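Long-range contacts in esterase (Rhizomucor miehei, PDB 4WY5), which probably hydrolyses carboxylic esters, as a fungal carboxylesterase of the alpha/beta hydrolase fold: residues L205-L213 against A259-E267; A192-Y200 against L237-K245. One frame throughout, in Å; residues are numbered along the deposited sequence.

Contact 1: residues L205-L213 against A259-E267; sequences LFGNGDYIL and AESDVLRDE
The ring of Phe206, which follows Leu205 of helix 201-206, lies against the backbone of Ser261 and Asp262, in the turn after strand 254-259 of the alpha/beta hydrolase fold. In esterases of this family the acid of the catalytic triad commonly follows this strand; here it is probably Asp262, whose OD2 is hydrogen-bonded to ND1 of His292. The tight part of the contact is built round the ring. Ser261 CA sits 3.8 Å from the ring centroid and only 8° off its normal, a CH-pi contact, while Leu205 CB covers the opposite face. At the edge, near the ring plane, Arg265 NH1 comes within 3.8 Å of Phe206 CE2, with guanidinium and ring planes 71° apart. The same NH1 donates to Glu260 O (2.7 Å), and Arg265 NE bonds Asp266 OD1, so the guanidinium is fixed at two corners beside the ring. Val263 wedges its two methyls in different directions: CG1 packs 3.5 Å from Gly207 CA, and CG2 meets Leu213 CD2, which also touches Leu264 CD1 at 4.0 Å. No direct hydrogen bond joins the two segments. The looser side is at the partly exposed Tyr211, whose CE2 stays 4.1 Å from Ser261 CB and whose OH reaches Ser261 OG through a water. A second water donates to Leu213 O and accepts from Val263 N. Within the turn, Asp262 OD1 caps the backbone N of Leu264 at 3.0 Å, met from above the carboxylate plane, 60° out of it.

Contact 2: residues A192-Y200 against L237-K245; sequences ATAVSHAKY and LATLELATK
Glu241 reaches across to the loop 192-200 and is held there by both carboxylate oxygens. OE1 accepts from Val195 N at 2.8 Å, in a bond of 162° at the hydrogen that runs nearly along the C-O axis. OE2 accepts from Tyr200 OH at 2.7 Å, met on the anti side and 33° out of the carboxylate plane; the oxygen lies at the edge of the tyrosine ring. An extended chain makes this reach possible, with Glu241 CG anti to the backbone N (chi1 -178°). The backbone of the same residue adds a third bond, Glu241 N to Thr193 O, so the 3-10 segment 240-242 is tied to the loop by main chain and side chain together. The loop after strand 185-189, which leads to helix 201-206, is thereby joined to the connection between helices 230-233 and 245-248.

Around this polar centre the packing is mostly apolar. Val195 CG2 lies 3.5 Å from Leu242 CD2, their side chains crossing at about a right angle, and has a polar neighbour in Thr239 OG1, also at 3.5 Å. On the other flank Thr193 CB and CG2 rest against Leu240 CB, whose side chain continues onto helix 162-176 and Tyr271.

Farther out, a water accepts from Ser196 N and probably donates to Glu241 OE1, while another donates to both Ala192 O and Ala238 O. Lys199 NZ forms a long salt bridge with Glu241 OE2 (3.9 Å), and Lys199 CD lies over one face of the Tyr200 ring, toward its rim. With a backbone N-H and a phenol bonded to one carboxylate and an ammonium in a long salt bridge with it, Glu241 is probably kept ionised in this partly buried site.

In the fold
Contacts 1 and 2 have centres about 16 Å apart and meet directly through the 259-267 segment. Glu267, in helix 265-277, accepts hydrogen bonds at OE2 from Thr193 N and at OE1 from His197 ND1, both at 2.8 Å, and at OE2 also from Ala194 N; its CB packs 3.6 Å from Tyr200 CE2. Leu264 CD2 adds a contact of 3.7 Å to His197 CE1. Contact 1 holds Asp262 of the probable Ser161-His292-Asp262 triad, whereas in contact 2 Ala192 lies near that triad without touching it. Arg265 NH2 of contact 1 also makes a weak, long ion pair with a sulfate, probably from the crystallisation liquor.

Contact 1: residues L205-L213 against A259-E267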
# COMPACT_ATOMS: atom_id res chain seq x y z
N LEU A 205 -2.41 7.35 -22.66
CA LEU A 205 -3.65 7.68 -21.93
C LEU A 205 -3.64 9.01 -21.17
O LEU A 205 -4.68 9.68 -21.11
CB LEU A 205 -4.03 6.58 -20.94
CG LEU A 205 -4.42 5.14 -21.35
CD1 LEU A 205 -4.04 4.74 -22.77
CD2 LEU A 205 -3.92 4.12 -20.34
N PHE A 206 -2.51 9.39 -20.59
CA PHE A 206 -2.46 10.55 -19.67
C PHE A 206 -1.47 11.64 -20.11
O PHE A 206 -1.18 12.56 -19.35
CB PHE A 206 -2.12 10.07 -18.25
CG PHE A 206 -2.97 8.91 -17.77
CD1 PHE A 206 -4.32 9.08 -17.49
CD2 PHE A 206 -2.41 7.63 -17.66
CE1 PHE A 206 -5.12 8.00 -17.07
CE2 PHE A 206 -3.19 6.55 -17.25
CZ PHE A 206 -4.55 6.73 -16.96
N GLY A 207 -0.98 11.57 -21.35
CA GLY A 207 0.07 12.48 -21.77
C GLY A 207 -0.34 13.64 -22.67
O GLY A 207 0.53 14.41 -23.10
N ASN A 208 -1.64 13.82 -22.90
CA ASN A 208 -2.11 14.78 -23.92
C ASN A 208 -2.30 16.22 -23.42
O ASN A 208 -2.75 17.09 -24.16
CB ASN A 208 -3.41 14.20 -24.57
CG ASN A 208 -4.73 14.91 -24.15
OD1 ASN A 208 -4.80 15.75 -23.25
ND2 ASN A 208 -5.81 14.51 -24.82
N GLY A 209 -1.94 16.47 -22.16
CA GLY A 209 -2.05 17.81 -21.62
C GLY A 209 -3.28 18.02 -20.74
O GLY A 209 -3.53 19.13 -20.28
N ASP A 210 -4.06 16.97 -20.50
CA ASP A 210 -5.22 17.13 -19.62
C ASP A 210 -4.96 16.56 -18.22
O ASP A 210 -5.86 16.53 -17.39
CB ASP A 210 -6.50 16.51 -20.21
CG ASP A 210 -6.29 15.12 -20.78
OD1 ASP A 210 -5.13 14.70 -20.97
OD2 ASP A 210 -7.31 14.44 -21.08
N TYR A 211 -3.72 16.12 -17.96
CA TYR A 211 -3.30 15.74 -16.60
C TYR A 211 -2.03 16.50 -16.21
O TYR A 211 -1.31 16.98 -17.10
CB TYR A 211 -3.07 14.22 -16.49
CG TYR A 211 -4.33 13.39 -16.67
CD1 TYR A 211 -4.78 13.03 -17.94
CD2 TYR A 211 -5.07 12.98 -15.56
CE1 TYR A 211 -5.94 12.27 -18.11
CE2 TYR A 211 -6.23 12.22 -15.71
CZ TYR A 211 -6.66 11.87 -16.98
OH TYR A 211 -7.80 11.13 -17.14
N ILE A 212 -1.74 16.57 -14.91
CA ILE A 212 -0.71 17.49 -14.41
C ILE A 212 0.70 17.28 -15.03
O ILE A 212 1.42 18.26 -15.23
CB ILE A 212 -0.62 17.45 -12.83
CG1 ILE A 212 0.48 18.40 -12.32
CG2 ILE A 212 -0.42 16.06 -12.28
CD1 ILE A 212 0.97 18.09 -10.91
N LEU A 213 1.10 16.05 -15.36
CA LEU A 213 2.40 15.89 -16.05
C LEU A 213 2.24 15.39 -17.50
O LEU A 213 1.99 14.21 -17.75
CB LEU A 213 3.30 14.93 -15.26
CG LEU A 213 4.57 14.42 -15.95
CD1 LEU A 213 5.58 15.52 -16.18
CD2 LEU A 213 5.20 13.25 -15.19
N ALA A 259 1.42 5.80 -9.44
CA ALA A 259 0.13 6.50 -9.44
C ALA A 259 -0.75 6.06 -10.62
O ALA A 259 -0.27 5.93 -11.74
CB ALA A 259 0.35 8.01 -9.47
N GLU A 260 -2.05 5.83 -10.36
CA GLU A 260 -2.94 5.28 -11.38
C GLU A 260 -3.04 6.15 -12.64
O GLU A 260 -2.99 5.63 -13.75
CB GLU A 260 -4.37 5.05 -10.82
CG GLU A 260 -5.31 4.45 -11.89
CD GLU A 260 -6.72 4.14 -11.38
OE1 GLU A 260 -7.29 5.01 -10.67
OE2 GLU A 260 -7.25 3.05 -11.71
N SER A 261 -3.21 7.46 -12.48
CA SER A 261 -3.35 8.36 -13.62
C SER A 261 -2.07 9.17 -13.82
O SER A 261 -2.00 10.35 -13.44
CB SER A 261 -4.55 9.29 -13.44
OG SER A 261 -5.78 8.58 -13.51
N ASP A 262 -1.07 8.54 -14.44
CA ASP A 262 0.28 9.07 -14.51
C ASP A 262 1.02 8.42 -15.68
O ASP A 262 1.14 7.19 -15.71
CB ASP A 262 1.01 8.81 -13.17
CG ASP A 262 2.44 9.36 -13.13
OD1 ASP A 262 2.93 9.86 -14.17
OD2 ASP A 262 3.08 9.28 -12.04
N VAL A 263 1.56 9.24 -16.59
CA VAL A 263 2.28 8.72 -17.77
C VAL A 263 3.43 7.77 -17.40
O VAL A 263 3.70 6.82 -18.14
CB VAL A 263 2.87 9.86 -18.68
CG1 VAL A 263 1.78 10.66 -19.32
CG2 VAL A 263 3.79 10.78 -17.89
N LEU A 264 4.08 8.03 -16.26
CA LEU A 264 5.21 7.22 -15.79
C LEU A 264 4.80 5.92 -15.07
O LEU A 264 5.66 5.18 -14.57
CB LEU A 264 6.09 8.04 -14.84
CG LEU A 264 6.70 9.36 -15.34
CD1 LEU A 264 7.47 10.05 -14.20
CD2 LEU A 264 7.63 9.11 -16.53
N ARG A 265 3.50 5.63 -15.05
CA ARG A 265 2.98 4.52 -14.25
C ARG A 265 3.57 3.16 -14.60
O ARG A 265 4.15 2.47 -13.74
CB ARG A 265 1.46 4.46 -14.38
CG ARG A 265 0.79 3.39 -13.56
CD ARG A 265 -0.70 3.35 -13.86
NE ARG A 265 -0.99 2.60 -15.08
CZ ARG A 265 -2.17 2.61 -15.70
NH1 ARG A 265 -3.17 3.34 -15.23
NH2 ARG A 265 -2.35 1.87 -16.80
N ASP A 266 3.46 2.81 -15.88
CA ASP A 266 3.76 1.46 -16.34
C ASP A 266 5.26 1.20 -16.34
O ASP A 266 5.71 0.08 -16.13
CB ASP A 266 3.20 1.23 -17.76
CG ASP A 266 1.68 1.25 -17.82
OD1 ASP A 266 1.02 1.25 -16.76
OD2 ASP A 266 1.13 1.24 -18.95
N GLU A 267 6.06 2.24 -16.59
CA GLU A 267 7.50 2.06 -16.58
C GLU A 267 7.99 1.94 -15.14
O GLU A 267 9.00 1.28 -14.86
CB GLU A 267 8.21 3.20 -17.32
CG GLU A 267 8.29 4.52 -16.58
CD GLU A 267 8.73 5.64 -17.52
OE1 GLU A 267 8.00 5.86 -18.52
OE2 GLU A 267 9.79 6.29 -17.28
O HOH W 1 -7.87 9.35 -15.20
O HOH W 2 0.81 11.94 -16.46

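Contact 2: residues A192-Y200 against L237-K245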
# COMPACT_ATOMS: atom_id res chain seq x y z
N ALA A 192 10.91 7.93 -12.61
CA ALA A 192 11.01 7.91 -14.07
C ALA A 192 12.14 6.97 -14.46
O ALA A 192 13.21 7.03 -13.85
CB ALA A 192 11.29 9.32 -14.60
N THR A 193 11.91 6.09 -15.45
CA THR A 193 12.91 5.06 -15.79
C THR A 193 13.25 4.84 -17.29
O THR A 193 14.29 4.25 -17.59
CB THR A 193 12.48 3.69 -15.25
OG1 THR A 193 11.32 3.23 -15.98
CG2 THR A 193 12.19 3.74 -13.76
N ALA A 194 12.40 5.30 -18.20
CA ALA A 194 12.45 4.85 -19.61
C ALA A 194 13.38 5.63 -20.57
O ALA A 194 13.48 6.86 -20.50
CB ALA A 194 11.04 4.89 -20.19
N VAL A 195 14.03 4.89 -21.47
CA VAL A 195 14.72 5.52 -22.61
C VAL A 195 13.68 6.17 -23.51
O VAL A 195 13.82 7.32 -23.90
CB VAL A 195 15.53 4.52 -23.46
CG1 VAL A 195 16.28 5.26 -24.55
CG2 VAL A 195 16.52 3.77 -22.60
N SER A 196 12.63 5.42 -23.82
CA SER A 196 11.52 5.92 -24.63
C SER A 196 10.18 5.68 -23.92
O SER A 196 9.82 4.54 -23.64
CB SER A 196 11.54 5.24 -26.00
OG SER A 196 10.36 5.55 -26.72
N HIS A 197 9.44 6.75 -23.66
CA HIS A 197 8.21 6.66 -22.87
C HIS A 197 7.00 6.18 -23.68
O HIS A 197 6.08 5.58 -23.11
CB HIS A 197 7.87 8.01 -22.22
CG HIS A 197 8.89 8.52 -21.25
ND1 HIS A 197 9.03 8.03 -19.97
CD2 HIS A 197 9.83 9.51 -21.37
CE1 HIS A 197 10.01 8.67 -19.35
NE2 HIS A 197 10.51 9.57 -20.18
N ALA A 198 7.01 6.43 -24.99
CA ALA A 198 5.86 6.13 -25.86
C ALA A 198 5.63 4.64 -26.06
O ALA A 198 4.64 4.23 -26.65
CB ALA A 198 6.02 6.81 -27.21
N LYS A 199 6.56 3.83 -25.58
CA LYS A 199 6.41 2.39 -25.56
C LYS A 199 5.27 1.93 -24.63
O LYS A 199 4.71 0.86 -24.81
CB LYS A 199 7.74 1.76 -25.11
CG LYS A 199 7.75 0.25 -24.97
CD LYS A 199 9.02 -0.20 -24.23
CE LYS A 199 9.09 -1.73 -24.07
NZ LYS A 199 10.30 -2.17 -23.28
N TYR A 200 4.94 2.74 -23.63
CA TYR A 200 3.99 2.32 -22.61
C TYR A 200 2.61 2.97 -22.77
O TYR A 200 2.49 4.17 -23.08
CB TYR A 200 4.56 2.63 -21.20
CG TYR A 200 5.88 1.95 -20.88
CD1 TYR A 200 5.92 0.64 -20.40
CD2 TYR A 200 7.09 2.63 -21.05
CE1 TYR A 200 7.13 0.02 -20.11
CE2 TYR A 200 8.30 2.02 -20.77
CZ TYR A 200 8.32 0.72 -20.30
OH TYR A 200 9.53 0.12 -20.01
N LEU A 237 22.35 4.38 -15.34
CA LEU A 237 22.26 5.33 -14.24
C LEU A 237 21.46 6.56 -14.66
O LEU A 237 20.88 7.27 -13.83
CB LEU A 237 23.65 5.73 -13.75
CG LEU A 237 24.55 4.63 -13.17
CD1 LEU A 237 25.93 5.20 -12.82
CD2 LEU A 237 23.90 3.97 -11.95
N ALA A 238 21.40 6.80 -15.97
CA ALA A 238 20.57 7.87 -16.51
C ALA A 238 19.14 7.38 -16.74
O ALA A 238 18.17 8.01 -16.31
CB ALA A 238 21.14 8.40 -17.82
N THR A 239 19.03 6.24 -17.41
CA THR A 239 17.73 5.67 -17.70
C THR A 239 17.69 4.23 -17.17
O THR A 239 18.10 3.28 -17.85
CB THR A 239 17.41 5.70 -19.23
OG1 THR A 239 18.46 5.07 -19.97
CG2 THR A 239 17.23 7.15 -19.72
N LEU A 240 17.18 4.11 -15.93
CA LEU A 240 17.09 2.88 -15.15
C LEU A 240 16.54 1.66 -15.93
O LEU A 240 16.88 0.52 -15.63
CB LEU A 240 16.19 3.13 -13.93
CG LEU A 240 16.68 3.65 -12.56
CD1 LEU A 240 18.16 3.43 -12.33
CD2 LEU A 240 16.30 5.11 -12.31
N GLU A 241 15.67 1.91 -16.90
CA GLU A 241 15.08 0.82 -17.68
C GLU A 241 16.13 -0.08 -18.36
O GLU A 241 15.86 -1.25 -18.63
CB GLU A 241 14.13 1.42 -18.71
CG GLU A 241 13.40 0.47 -19.59
CD GLU A 241 12.86 1.20 -20.79
OE1 GLU A 241 13.52 2.18 -21.22
OE2 GLU A 241 11.77 0.83 -21.28
N LEU A 242 17.33 0.46 -18.59
CA LEU A 242 18.40 -0.27 -19.26
C LEU A 242 19.14 -1.27 -18.37
O LEU A 242 19.95 -2.06 -18.86
CB LEU A 242 19.42 0.70 -19.87
CG LEU A 242 18.90 1.61 -21.00
CD1 LEU A 242 20.00 2.55 -21.54
CD2 LEU A 242 18.30 0.76 -22.11
N ALA A 243 18.87 -1.23 -17.07
CA ALA A 243 19.63 -2.05 -16.12
C ALA A 243 19.51 -3.54 -16.42
O ALA A 243 18.43 -4.04 -16.73
CB ALA A 243 19.18 -1.75 -14.70
N THR A 244 20.63 -4.24 -16.34
CA THR A 244 20.66 -5.69 -16.51
C THR A 244 20.31 -6.40 -15.21
O THR A 244 20.26 -5.78 -14.14
CB THR A 244 22.05 -6.21 -16.91
OG1 THR A 244 22.96 -6.01 -15.81
CG2 THR A 244 22.56 -5.52 -18.16
N LYS A 245 20.05 -7.70 -15.32
CA LYS A 245 19.85 -8.55 -14.15
C LYS A 245 21.09 -8.50 -13.24
O LYS A 245 20.97 -8.51 -12.00
CB LYS A 245 19.53 -9.97 -14.61
CG LYS A 245 18.98 -10.90 -13.55
CD LYS A 245 18.37 -12.15 -14.19
CE LYS A 245 18.45 -13.35 -13.27
NZ LYS A 245 19.85 -13.56 -12.82
O HOH W 3 15.58 7.01 -15.39
O HOH W 4 11.96 2.76 -23.54